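Probable branched-chain-amino-acid aminotransferase (Thermotoga maritima MSB8, PDB 3CSW) probably catalyses the pyridoxal-phosphate-dependent transfer of amino groups from leucine, isoleucine and valine to 2-oxoglutarate. Local coordinates at residues Arg133-Leu138 with Thr147-Ile152. Numbering follows the deposited sequence.
Sequences RRIPDL and TGRTDI
Two arginines, Arg134 and Arg149, meet at the buried carboxylate of Asp151 and form a salt-bridge network with it. Arg149 grips the acid side-on: its NE gives a nearly straight bond to the syn lone pair of Asp151 OD1 (2.9 Å), and its NH2 reaches Asp151 OD2 at 3.2 Å. Arg134 comes from across the contact, its NH1 meeting Asp151 OD2 from above the carboxylate plane at 3.0 Å. Arg134 CG is anti to the backbone N (chi1 -166°) and the chain bends at chi2 (79°), which brings back toward Asp151 a side chain that sets out away from it. Arg134 NH1 lies over one face of the Arg149 guanidinium, 3.3 Å from Arg149 NH2, and the one carboxylate that both arginines share probably balances their charge.

Backbone bonds complete the grip. Ile135 N points straight at Asp151 OD2 (3.0 Å), giving that oxygen three donors, and Ile152 N donates to Asp151 OD1. A water links Ile135 O to Arg149 NH2. An asparagine in place of Asp151 would probably leave the two arginines without the negative charge they share.

The Ile135 side chain crosses the Asp151 carboxylate at about a right angle, Ile135 CG1 lying 3.5 Å from Asp151 CG, and Ile152 CD1 covers one face of the Arg134 guanidinium.

The network ties the loop after strand 125-129 to the start of helix 150-156, where Arg149 is the N-cap residue and Ile152 touches the bound pyridoxal phosphate. Arg134 NE also pairs with Glu176 on strand 174-177, Asp151 packs on Leu167 of strand 164-168, and Ile135 meets Ile135 of the second subunit.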
loop_
_atom_site.group_PDB
_atom_site.type_symbol
_atom_site.label_atom_id
_atom_site.label_comp_id
_atom_site.label_asym_id
_atom_site.label_seq_id
_atom_site.Cartn_x
_atom_site.Cartn_y
_atom_site.Cartn_z
ATOM N N ARG A 133 8.435 3.390 8.959
ATOM C CA ARG A 133 8.369 2.193 8.137
ATOM C C ARG A 133 9.461 2.242 7.093
ATOM O O ARG A 133 9.806 3.298 6.594
ATOM C CB ARG A 133 7.016 2.010 7.449
ATOM C CG ARG A 133 5.825 1.870 8.356
ATOM C CD ARG A 133 5.922 0.635 9.224
ATOM N NE ARG A 133 4.771 0.588 10.120
ATOM C CZ ARG A 133 3.648 -0.103 9.931
ATOM N NH1 ARG A 133 3.466 -0.897 8.871
ATOM N NH2 ARG A 133 2.672 0.006 10.832
ATOM N N ARG A 134 10.011 1.076 6.783
ATOM C CA ARG A 134 11.031 0.929 5.747
ATOM C C ARG A 134 10.468 1.370 4.393
ATOM O O ARG A 134 9.345 1.015 4.050
ATOM C CB ARG A 134 11.481 -0.524 5.688
ATOM C CG ARG A 134 12.756 -0.787 4.903
ATOM C CD ARG A 134 13.954 -0.420 5.746
ATOM N NE ARG A 134 15.185 -1.021 5.257
ATOM C CZ ARG A 134 16.191 -0.388 4.657
ATOM N NH1 ARG A 134 16.162 0.907 4.412
ATOM N NH2 ARG A 134 17.267 -1.078 4.300
ATOM N N ILE A 135 11.257 2.145 3.628
ATOM C CA ILE A 135 10.811 2.659 2.334
ATOM C C ILE A 135 10.654 1.468 1.395
ATOM O O ILE A 135 11.557 0.605 1.333
ATOM C CB ILE A 135 11.805 3.693 1.698
ATOM C CG1 ILE A 135 11.946 4.937 2.581
ATOM C CG2 ILE A 135 11.347 4.058 0.266
ATOM C CD1 ILE A 135 13.060 5.946 2.096
ATOM N N PRO A 136 9.513 1.398 0.683
ATOM C CA PRO A 136 9.278 0.251 -0.193
ATOM C C PRO A 136 10.066 0.375 -1.496
ATOM O O PRO A 136 10.453 1.476 -1.877
ATOM C CB PRO A 136 7.757 0.310 -0.444
ATOM C CG PRO A 136 7.434 1.750 -0.391
ATOM C CD PRO A 136 8.371 2.333 0.663
ATOM N N ASP A 137 10.269 -0.758 -2.159
ATOM C CA ASP A 137 11.002 -0.850 -3.420
ATOM C C ASP A 137 10.522 0.102 -4.531
ATOM O O ASP A 137 11.336 0.604 -5.294
ATOM C CB ASP A 137 10.988 -2.326 -3.930
ATOM C CG ASP A 137 12.052 -2.589 -5.002
ATOM O OD1 ASP A 137 13.256 -2.302 -4.771
ATOM O OD2 ASP A 137 11.684 -3.089 -6.092
ATOM N N LEU A 138 9.224 0.360 -4.639
ATOM C CA LEU A 138 8.713 1.311 -5.657
ATOM C C LEU A 138 9.202 2.753 -5.474
ATOM O O LEU A 138 9.171 3.542 -6.415
ATOM C CB LEU A 138 7.184 1.304 -5.725
ATOM C CG LEU A 138 6.503 0.181 -6.510
ATOM C CD1 LEU A 138 4.997 0.209 -6.227
ATOM C CD2 LEU A 138 6.793 0.250 -8.005
ATOM N N THR A 147 23.827 7.785 2.708
ATOM C CA THR A 147 23.869 8.449 4.022
ATOM C C THR A 147 22.605 9.259 4.377
ATOM O O THR A 147 22.283 9.445 5.559
ATOM C CB THR A 147 25.096 9.396 4.139
ATOM O OG1 THR A 147 25.115 10.287 3.009
ATOM C CG2 THR A 147 26.422 8.591 4.239
ATOM N N GLY A 148 21.897 9.732 3.357
ATOM C CA GLY A 148 20.718 10.555 3.570
ATOM C C GLY A 148 19.365 9.900 3.462
ATOM O O GLY A 148 18.372 10.598 3.588
ATOM N N ARG A 149 19.297 8.584 3.205
ATOM C CA ARG A 149 17.999 7.927 3.059
ATOM C C ARG A 149 17.182 8.100 4.350
ATOM O O ARG A 149 17.633 7.788 5.461
ATOM C CB ARG A 149 18.123 6.466 2.617
ATOM C CG ARG A 149 18.756 5.497 3.609
ATOM C CD ARG A 149 18.721 4.115 3.016
ATOM N NE ARG A 149 17.325 3.711 2.800
ATOM C CZ ARG A 149 16.884 2.964 1.792
ATOM N NH1 ARG A 149 17.700 2.551 0.836
ATOM N NH2 ARG A 149 15.580 2.677 1.700
ATOM N N THR A 150 15.965 8.592 4.185
ATOM C CA THR A 150 15.246 9.172 5.299
ATOM C C THR A 150 14.625 8.150 6.250
ATOM O O THR A 150 14.373 8.489 7.403
ATOM C CB THR A 150 14.221 10.195 4.797
ATOM O OG1 THR A 150 13.483 9.608 3.738
ATOM C CG2 THR A 150 14.916 11.490 4.254
ATOM N N ASP A 151 14.364 6.918 5.804
ATOM C CA ASP A 151 13.880 5.897 6.757
ATOM C C ASP A 151 14.947 5.623 7.837
ATOM O O ASP A 151 14.654 5.650 9.032
ATOM C CB ASP A 151 13.376 4.588 6.093
ATOM C CG ASP A 151 14.327 4.001 5.030
ATOM O OD1 ASP A 151 15.368 4.616 4.678
ATOM O OD2 ASP A 151 13.989 2.906 4.510
ATOM N N ILE A 152 16.177 5.384 7.404
ATOM C CA ILE A 152 17.291 5.109 8.302
ATOM C C ILE A 152 17.699 6.384 9.087
ATOM O O ILE A 152 17.940 6.318 10.294
ATOM C CB ILE A 152 18.504 4.498 7.543
ATOM C CG1 ILE A 152 18.132 3.170 6.852
ATOM C CG2 ILE A 152 19.686 4.323 8.499
ATOM C CD1 ILE A 152 17.478 2.066 7.765
HETATM O O HOH W 1 13.957 0.975 0.213
#